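Local coordinates for uncharacterized conserved protein (Ruegeria pomeroyi DSS-3, PDB 3IUS) that is of unknown function but, as a member of the NAD-dependent epimerase/dehydratase family, probably binds a dinucleotide cofactor through a Rossmann-type domain, at residues Ala239-Thr242 with Pro243-Ser247; Gln139-Pro142 with Asn143-Leu146; Glu211-Pro215 with Gln216-Ala220. All blocks are in the same frame, centred on the assembly; numbering follows the deposited sequence.

Contact 1 of 3, residues Ala239-Thr242 with Pro243-Ser247; sequences ADLT and PMARS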
ATOM      1  N   ALA A 239      22.474  -5.396  16.020  1.00 28.50           N
ATOM      2  CA  ALA A 239      22.579  -4.912  14.644  1.00 29.46           C
ATOM      3  C   ALA A 239      22.924  -3.424  14.517  1.00 36.47           C
ATOM      4  O   ALA A 239      23.113  -2.921  13.407  1.00 34.75           O
ATOM      5  CB  ALA A 239      21.288  -5.219  13.881  1.00 29.92           C
ATOM      6  N   ASP A 240      23.010  -2.733  15.651  1.00 44.35           N
ATOM      7  CA  ASP A 240      23.168  -1.278  15.668  1.00 48.95           C
ATOM      8  C   ASP A 240      22.349  -0.620  14.561  1.00 44.03           C
ATOM      9  O   ASP A 240      22.885  -0.201  13.535  1.00 42.79           O
ATOM     10  CB  ASP A 240      24.635  -0.870  15.544  1.00 57.91           C
ATOM     11  CG  ASP A 240      24.854   0.599  15.857  1.00 66.05           C
ATOM     12  OD1 ASP A 240      25.625   1.259  15.126  1.00 68.34           O
ATOM     13  OD2 ASP A 240      24.242   1.097  16.829  1.00 67.50           O
ATOM     14  N   LEU A 241      21.043  -0.546  14.775  1.00 41.48           N
ATOM     15  CA  LEU A 241      20.153   0.048  13.794  1.00 39.12           C
ATOM     16  C   LEU A 241      19.833   1.481  14.177  1.00 32.41           C
ATOM     17  O   LEU A 241      19.858   1.836  15.354  1.00 35.63           O
ATOM     18  CB  LEU A 241      18.858  -0.757  13.701  1.00 40.47           C
ATOM     19  CG  LEU A 241      18.977  -2.214  13.248  1.00 43.97           C
ATOM     20  CD1 LEU A 241      17.610  -2.884  13.234  1.00 40.26           C
ATOM     21  CD2 LEU A 241      19.636  -2.299  11.877  1.00 45.98           C
ATOM     22  N   THR A 242      19.544   2.304  13.178  1.00 27.40           N
ATOM     23  CA  THR A 242      19.041   3.642  13.425  1.00 25.51           C
ATOM     24  C   THR A 242      17.667   3.495  14.058  1.00 24.75           C
ATOM     25  O   THR A 242      17.038   2.443  13.936  1.00 24.75           O
ATOM     26  CB  THR A 242      18.911   4.441  12.116  1.00 23.14           C
ATOM     27  OG1 THR A 242      17.867   3.875  11.316  1.00 25.64           O
ATOM     28  CG2 THR A 242      20.223   4.403  11.335  1.00 22.95           C
ATOM     29  N   PRO A 243      17.205   4.540  14.756  1.00 22.23           N
ATOM     30  CA  PRO A 243      15.879   4.516  15.383  1.00 21.90           C
ATOM     31  C   PRO A 243      14.780   4.093  14.413  1.00 24.21           C
ATOM     32  O   PRO A 243      13.945   3.271  14.775  1.00 22.15           O
ATOM     33  CB  PRO A 243      15.686   5.964  15.829  1.00 22.87           C
ATOM     34  CG  PRO A 243      17.080   6.441  16.109  1.00 21.56           C
ATOM     35  CD  PRO A 243      17.949   5.772  15.077  1.00 20.19           C
HETATM   36  N   MSE A 244      14.787   4.639  13.201  1.00 27.00           N
HETATM   37  CA  MSE A 244      13.788   4.280  12.199  1.00 26.79           C
HETATM   38  C   MSE A 244      13.810   2.781  11.902  1.00 24.38           C
HETATM   39  O   MSE A 244      12.786   2.112  11.986  1.00 23.74           O
HETATM   40  CB  MSE A 244      14.006   5.072  10.910  1.00 26.60           C
HETATM   41  CG  MSE A 244      12.922   4.870   9.862  1.00 32.51           C
HETATM   42 SE   MSE A 244      11.131   5.341  10.503  0.65 58.02          SE
HETATM   43  CE  MSE A 244      10.211   5.311   8.780  1.00 48.05           C
ATOM     44  N   ALA A 245      14.986   2.260  11.560  1.00 24.98           N
ATOM     45  CA  ALA A 245      15.124   0.844  11.250  1.00 27.92           C
ATOM     46  C   ALA A 245      14.639  -0.010  12.416  1.00 23.43           C
ATOM     47  O   ALA A 245      13.952  -1.016  12.225  1.00 26.24           O
ATOM     48  CB  ALA A 245      16.578   0.513  10.906  1.00 25.81           C
ATOM     49  N   ARG A 246      14.994   0.403  13.628  1.00 21.49           N
ATOM     50  CA  ARG A 246      14.620  -0.330  14.829  1.00 24.72           C
ATOM     51  C   ARG A 246      13.109  -0.317  15.040  1.00 26.36           C
ATOM     52  O   ARG A 246      12.539  -1.283  15.542  1.00 23.16           O
ATOM     53  CB  ARG A 246      15.317   0.270  16.053  1.00 30.77           C
ATOM     54  CG  ARG A 246      14.799  -0.242  17.387  1.00 37.80           C
ATOM     55  CD  ARG A 246      15.533   0.412  18.546  1.00 44.99           C
ATOM     56  NE  ARG A 246      16.978   0.247  18.420  1.00 53.20           N
ATOM     57  CZ  ARG A 246      17.655  -0.793  18.898  1.00 57.04           C
ATOM     58  NH1 ARG A 246      17.014  -1.761  19.543  1.00 55.53           N
ATOM     59  NH2 ARG A 246      18.971  -0.864  18.734  1.00 56.01           N
ATOM     60  N   SER A 247      12.469   0.779  14.646  1.00 24.77           N
ATOM     61  CA  SER A 247      11.039   0.957  14.873  0.50 26.15           C
ATOM     62  C   SER A 247      10.205  -0.092  14.139  1.00 31.33           C
ATOM     63  O   SER A 247       9.065  -0.368  14.521  1.00 31.62           O
ATOM     64  CB  SER A 247      10.598   2.363  14.457  0.50 24.08           C
ATOM     65  OG  SER A 247       9.285   2.643  14.916  0.50 28.40           O
TER
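T242 and R246 are joined by a short backbone bond: the amide N of R246 gives its hydrogen to T242 O at 2.9 Å, and the donor lies almost on the line of the carbonyl, with a C=O...N angle of 166°. A second, weak bond uses the side chain of the same residue. T242 OG1 accepts from A245 N at 3.3 Å, a long but nearly straight bond with an angle of 170° at the hydrogen. The torsion makes this possible, for with chi1 at 68° the hydroxyl oxygen is held between the backbone N and the carbonyl carbon and faces the first turn of the helix. One threonine thus takes up two successive amides, one with its side chain and the other with its carbonyl.

Packing is modest and lies around these bonds. L241 CB rests on A245 CB at 3.8 Å and also lies near R246 N, and the leucine side chain also touches R171. A245 CB stands 3.6 Å from T242 OG1, beside the capping bond. P243 has no amide hydrogen to offer and follows the cap directly, its ring CD held near T242 CB by the peptide link. Beyond, the side chain of R246 reaches F236. The whole is a classic threonine N-cap with proline at the first helical position, opening the short helix 243-247 at the protein surface.

Contact 2 of 3, residues Gln139-Pro142 with Asn143-Leu146; sequences QAVP and NLPL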
ATOM      1  N   GLN A 139     -12.828   9.312   7.418  1.00 16.63           N
ATOM      2  CA  GLN A 139     -14.074   8.685   7.861  0.50 18.43           C
ATOM      3  C   GLN A 139     -15.088   9.694   8.406  1.00 18.81           C
ATOM      4  O   GLN A 139     -16.264   9.368   8.563  1.00 20.36           O
ATOM      5  CB  GLN A 139     -13.800   7.593   8.904  0.50 19.01           C
ATOM      6  CG  GLN A 139     -13.089   6.354   8.359  0.50 17.83           C
ATOM      7  CD  GLN A 139     -14.041   5.361   7.714  0.50 20.46           C
ATOM      8  OE1 GLN A 139     -15.219   5.654   7.513  0.50 14.73           O
ATOM      9  NE2 GLN A 139     -13.535   4.176   7.392  0.50 14.48           N
ATOM     10  N   ALA A 140     -14.636  10.913   8.690  1.00 15.61           N
ATOM     11  CA  ALA A 140     -15.527  11.946   9.223  1.00 22.56           C
ATOM     12  C   ALA A 140     -16.296  12.714   8.146  1.00 25.83           C
ATOM     13  O   ALA A 140     -17.302  13.361   8.443  1.00 22.22           O
ATOM     14  CB  ALA A 140     -14.756  12.912  10.110  1.00 21.32           C
ATOM     15  N   VAL A 141     -15.827  12.643   6.904  1.00 22.18           N
ATOM     16  CA  VAL A 141     -16.460  13.367   5.801  1.00 20.83           C
ATOM     17  C   VAL A 141     -17.853  12.808   5.507  1.00 17.48           C
ATOM     18  O   VAL A 141     -17.993  11.700   5.001  1.00 18.61           O
ATOM     19  CB  VAL A 141     -15.612  13.312   4.517  1.00 21.29           C
ATOM     20  CG1 VAL A 141     -16.206  14.213   3.451  1.00 25.20           C
ATOM     21  CG2 VAL A 141     -14.159  13.710   4.807  1.00 18.30           C
ATOM     22  N   PRO A 142     -18.894  13.585   5.819  1.00 17.61           N
ATOM     23  CA  PRO A 142     -20.269  13.094   5.658  1.00 20.33           C
ATOM     24  C   PRO A 142     -20.583  12.638   4.229  1.00 21.02           C
ATOM     25  O   PRO A 142     -20.283  13.353   3.271  1.00 23.70           O
ATOM     26  CB  PRO A 142     -21.124  14.318   6.021  1.00 19.10           C
ATOM     27  CG  PRO A 142     -20.233  15.210   6.818  1.00 21.74           C
ATOM     28  CD  PRO A 142     -18.840  14.975   6.297  1.00 19.00           C
ATOM     29  N   ASN A 143     -21.170  11.450   4.099  1.00 20.15           N
ATOM     30  CA  ASN A 143     -21.695  10.957   2.825  1.00 17.54           C
ATOM     31  C   ASN A 143     -20.652  10.648   1.755  1.00 23.02           C
ATOM     32  O   ASN A 143     -20.988  10.456   0.588  1.00 27.39           O
ATOM     33  CB  ASN A 143     -22.741  11.921   2.268  1.00 24.32           C
ATOM     34  CG  ASN A 143     -23.859  12.199   3.253  1.00 26.56           C
ATOM     35  OD1 ASN A 143     -24.090  13.345   3.632  1.00 27.56           O
ATOM     36  ND2 ASN A 143     -24.549  11.150   3.682  1.00 24.71           N
ATOM     37  N   LEU A 144     -19.386  10.602   2.155  1.00 19.29           N
ATOM     38  CA  LEU A 144     -18.323  10.197   1.246  1.00 18.87           C
ATOM     39  C   LEU A 144     -18.296   8.669   1.139  1.00 19.07           C
ATOM     40  O   LEU A 144     -18.311   7.976   2.159  1.00 19.37           O
ATOM     41  CB  LEU A 144     -16.984  10.729   1.759  1.00 16.39           C
ATOM     42  CG  LEU A 144     -15.836  10.893   0.766  1.00 21.74           C
ATOM     43  CD1 LEU A 144     -16.166  11.946  -0.288  1.00 20.77           C
ATOM     44  CD2 LEU A 144     -14.572  11.271   1.515  1.00 21.62           C
ATOM     45  N   PRO A 145     -18.268   8.135  -0.096  1.00 18.68           N
ATOM     46  CA  PRO A 145     -18.220   6.685  -0.329  1.00 18.19           C
ATOM     47  C   PRO A 145     -16.820   6.167  -0.036  1.00 19.49           C
ATOM     48  O   PRO A 145     -16.159   5.657  -0.939  1.00 18.39           O
ATOM     49  CB  PRO A 145     -18.501   6.549  -1.831  1.00 25.84           C
ATOM     50  CG  PRO A 145     -18.795   7.938  -2.335  1.00 26.26           C
ATOM     51  CD  PRO A 145     -18.220   8.896  -1.355  1.00 19.69           C
ATOM     52  N   LEU A 146     -16.386   6.306   1.212  1.00 20.94           N
ATOM     53  CA  LEU A 146     -15.003   6.039   1.597  1.00 18.19           C
ATOM     54  C   LEU A 146     -14.709   4.562   1.813  1.00 20.13           C
ATOM     55  O   LEU A 146     -15.514   3.828   2.381  1.00 18.40           O
ATOM     56  CB  LEU A 146     -14.656   6.809   2.876  1.00 17.21           C
ATOM     57  CG  LEU A 146     -13.257   6.524   3.422  1.00 23.23           C
ATOM     58  CD1 LEU A 146     -12.190   7.138   2.511  1.00 24.86           C
ATOM     59  CD2 LEU A 146     -13.124   7.017   4.849  1.00 21.24           C
TER
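Q139 lies across L146 in the conformer described here, one of two modelled, so its contacts are tentative; in it every side-chain atom from CB outward meets the same methyl, L146 CD2. Its CB stands at the margin of contact, 4.2 Å from L146 CD2. CG, placed anti to the carbonyl carbon by a chi1 of -69°, comes closer, and the bend at chi2 (-83°) then folds the amide back over the leucine, so that CD lies 3.4 Å from L146 CD2. The two ends of the amide straddle that methyl almost evenly, OE1 at 3.7 Å and NE2 at 3.8 Å from L146 CD2. The two side chains cross at about a right angle. NE2 also gives a weak hydrogen bond to G202 O, which may bias the turn of the amide in this conformer.

Strands 97-103 and 146-155 pair in parallel, and helix 126-140 comes between them in the chain, so this reversal is the return of a beta-alpha-beta crossover, as in Rossmann-type folds. The turn itself is a type II beta turn from V141 to L144, closed by a weak bond from L144 N to V141 O at 3.4 Å. N143 occupies its third position with positive phi (68°), and P142 the second.

Inside the turn, V141 and L144 face each other. V141 CB meets L144 CD2 at 3.8 Å, and V141 CG1 lies beside both that methyl and L144 CB. V141 touches A89 and L144 touches I88, both of helix 79-90, while L144 also reaches V98 and W138. An inverse gamma turn centred on P145 then leads the chain into the strand, where L146 packs on V98, Y100 and W138.

Contact 3 of 3, residues Glu211-Pro215 with Gln216-Ala220; sequences EPVPP and QDVIA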
ATOM      1  N   GLU A 211       0.586 -15.287   4.070  1.00 16.53           N
ATOM      2  CA  GLU A 211       1.684 -15.842   4.848  1.00 18.31           C
ATOM      3  C   GLU A 211       2.597 -14.796   5.484  1.00 17.63           C
ATOM      4  O   GLU A 211       3.581 -14.360   4.876  1.00 16.02           O
ATOM      5  CB  GLU A 211       2.499 -16.810   3.992  1.00 20.78           C
ATOM      6  CG  GLU A 211       3.622 -17.491   4.744  1.00 19.87           C
ATOM      7  CD  GLU A 211       4.243 -18.633   3.964  1.00 21.93           C
ATOM      8  OE1 GLU A 211       3.649 -19.065   2.958  1.00 19.40           O
ATOM      9  OE2 GLU A 211       5.328 -19.101   4.365  1.00 19.11           O
ATOM     10  N   PRO A 212       2.258 -14.377   6.714  1.00 22.15           N
ATOM     11  CA  PRO A 212       3.183 -13.567   7.504  1.00 13.41           C
ATOM     12  C   PRO A 212       4.528 -14.264   7.510  1.00 13.57           C
ATOM     13  O   PRO A 212       4.579 -15.470   7.744  1.00 14.83           O
ATOM     14  CB  PRO A 212       2.567 -13.611   8.894  1.00 20.57           C
ATOM     15  CG  PRO A 212       1.094 -13.708   8.627  1.00 16.73           C
ATOM     16  CD  PRO A 212       0.944 -14.523   7.371  1.00 18.06           C
ATOM     17  N   VAL A 213       5.586 -13.517   7.255  1.00 13.79           N
ATOM     18  CA  VAL A 213       6.881 -14.142   7.040  1.00 13.98           C
ATOM     19  C   VAL A 213       8.000 -13.383   7.736  1.00 15.73           C
ATOM     20  O   VAL A 213       8.033 -12.158   7.725  1.00 16.17           O
ATOM     21  CB  VAL A 213       7.171 -14.284   5.523  1.00 15.49           C
ATOM     22  CG1 VAL A 213       7.181 -12.921   4.836  1.00 17.00           C
ATOM     23  CG2 VAL A 213       8.489 -15.004   5.291  1.00 16.71           C
ATOM     24  N   PRO A 214       8.924 -14.118   8.366  1.00 16.84           N
ATOM     25  CA  PRO A 214      10.128 -13.484   8.907  1.00 23.70           C
ATOM     26  C   PRO A 214      10.908 -12.840   7.765  1.00 21.47           C
ATOM     27  O   PRO A 214      11.144 -13.502   6.755  1.00 14.79           O
ATOM     28  CB  PRO A 214      10.913 -14.666   9.485  1.00 23.72           C
ATOM     29  CG  PRO A 214       9.872 -15.716   9.760  1.00 19.81           C
ATOM     30  CD  PRO A 214       8.865 -15.559   8.657  1.00 17.57           C
ATOM     31  N   PRO A 215      11.284 -11.558   7.911  1.00 23.62           N
ATOM     32  CA  PRO A 215      11.953 -10.807   6.846  1.00 15.07           C
ATOM     33  C   PRO A 215      13.211 -11.530   6.369  1.00 15.32           C
ATOM     34  O   PRO A 215      13.545 -11.475   5.190  1.00 15.53           O
ATOM     35  CB  PRO A 215      12.324  -9.484   7.537  1.00 18.45           C
ATOM     36  CG  PRO A 215      12.228  -9.786   9.020  1.00 18.43           C
ATOM     37  CD  PRO A 215      11.072 -10.715   9.099  1.00 21.44           C
ATOM     38  N   GLN A 216      13.877 -12.219   7.286  1.00 15.32           N
ATOM     39  CA  GLN A 216      15.120 -12.920   6.945  1.00 15.58           C
ATOM     40  C   GLN A 216      14.878 -14.090   5.988  1.00 17.20           C
ATOM     41  O   GLN A 216      15.795 -14.536   5.296  1.00 18.98           O
ATOM     42  CB  GLN A 216      15.858 -13.393   8.205  1.00 20.57           C
ATOM     43  CG  GLN A 216      15.135 -14.453   9.035  1.00 19.07           C
ATOM     44  CD  GLN A 216      14.228 -13.847  10.099  1.00 20.99           C
ATOM     45  OE1 GLN A 216      13.728 -12.744   9.936  1.00 14.98           O
ATOM     46  NE2 GLN A 216      14.032 -14.568  11.200  1.00 21.00           N
ATOM     47  N   ASP A 217      13.640 -14.580   5.949  1.00 19.80           N
ATOM     48  CA  ASP A 217      13.294 -15.707   5.087  1.00 19.38           C
ATOM     49  C   ASP A 217      13.114 -15.246   3.646  1.00 17.19           C
ATOM     50  O   ASP A 217      13.363 -15.996   2.708  1.00 15.54           O
ATOM     51  CB  ASP A 217      12.013 -16.391   5.572  1.00 17.05           C
ATOM     52  CG  ASP A 217      12.232 -17.248   6.810  1.00 22.37           C
ATOM     53  OD1 ASP A 217      13.369 -17.302   7.325  1.00 23.34           O
ATOM     54  OD2 ASP A 217      11.258 -17.883   7.256  1.00 22.97           O
ATOM     55  N   VAL A 218      12.648 -14.016   3.468  1.00 15.92           N
ATOM     56  CA  VAL A 218      12.471 -13.494   2.122  1.00 16.93           C
ATOM     57  C   VAL A 218      13.832 -13.324   1.463  1.00 18.99           C
ATOM     58  O   VAL A 218      14.072 -13.803   0.348  1.00 19.58           O
ATOM     59  CB  VAL A 218      11.711 -12.175   2.130  1.00 20.19           C
ATOM     60  CG1 VAL A 218      11.537 -11.662   0.709  1.00 22.17           C
ATOM     61  CG2 VAL A 218      10.359 -12.372   2.787  1.00 15.14           C
ATOM     62  N   ILE A 219      14.717 -12.639   2.175  1.00 16.21           N
ATOM     63  CA  ILE A 219      16.100 -12.457   1.754  1.00 19.79           C
ATOM     64  C   ILE A 219      16.754 -13.801   1.445  1.00 24.88           C
ATOM     65  O   ILE A 219      17.404 -13.969   0.408  1.00 18.33           O
ATOM     66  CB  ILE A 219      16.891 -11.732   2.855  1.00 19.31           C
ATOM     67  CG1 ILE A 219      16.430 -10.276   2.969  1.00 28.09           C
ATOM     68  CG2 ILE A 219      18.399 -11.828   2.603  1.00 16.89           C
ATOM     69  CD1 ILE A 219      17.043  -9.523   4.132  1.00 27.61           C
ATOM     70  N   ALA A 220      16.580 -14.763   2.346  1.00 21.97           N
ATOM     71  CA  ALA A 220      17.144 -16.089   2.135  1.00 18.35           C
ATOM     72  C   ALA A 220      16.616 -16.739   0.857  1.00 17.08           C
ATOM     73  O   ALA A 220      17.367 -17.329   0.097  1.00 16.68           O
ATOM     74  CB  ALA A 220      16.871 -16.985   3.342  1.00 16.21           C
TER
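P214 and D217 make the shortest polar link across this helix start, D217 N giving its hydrogen to P214 O at 2.8 Å. The donor approaches from above the carbonyl plane, 49° out of it. One residue on, P215 O receives two weaker amides, V218 N in a bent, weak bond and I219 N at 3.4 Å in a weak but nearly straight one (173°), the latter being the first i to i+4 bond of the helix. Neither proline has an amide hydrogen to give, and both carbonyls accept amides from the first turn.

The close-packed part is Q216, whose side-chain amide curls back against the carbon atoms of the proline rings: its OE1 lies 3.4 Å from P214 CB and equally near P215 CD, and NE2 stands 3.6 Å from P214 CB. An alanine in place of Q216 is likely to leave this side of both proline rings without its amide cover and to take away the reach to R172 and I174.

V213 forms the buried apolar flank. Its CG1 meets V218 CG2 at 3.8 Å, the two side chains crossing at about a right angle, and V213 CG2 touches D217 CB at the same distance of 3.8 Å. A chi1 of 60° sets CG1 between the backbone N and the carbonyl carbon, directed at V218.

Looser, by contrast, is the carboxylate of the partly exposed D217, whose OD2 makes van der Waals contact with P214 CG and CD, each at 3.6 Å.

Around the helix start, V213, D217 and E211 meet Y273 of helix 273-282, and V218 meets L277; E211 adds a salt bridge to R274. Strand 182-184 touches V213 and V218 through R182, while strand 172-174 lies against Q216 and I219.

In the fold
Along the chain the order is contact 2, contact 3, contact 1, each complete before the next begins. Contact 2 leads into the parallel sheet of the Rossmann-type part, linking helix 126-140 to strand 146-155. Contacts 3 and 1 both open helices, 215-226 and 243-247, and stand closer together: their centres are about 18 Å apart and their nearest atoms about 9 Å, without touching. Strand 233-235, which follows helix 215-226, pairs with 172-174 and precedes the loop of contact 1. Contact 2 lies about 37 Å, centre to centre, from each of the others, and opposite contact 3 across the chain's centre, consistent with a Rossmann-type domain and a C-terminal part, as in extended short-chain dehydrogenase relatives.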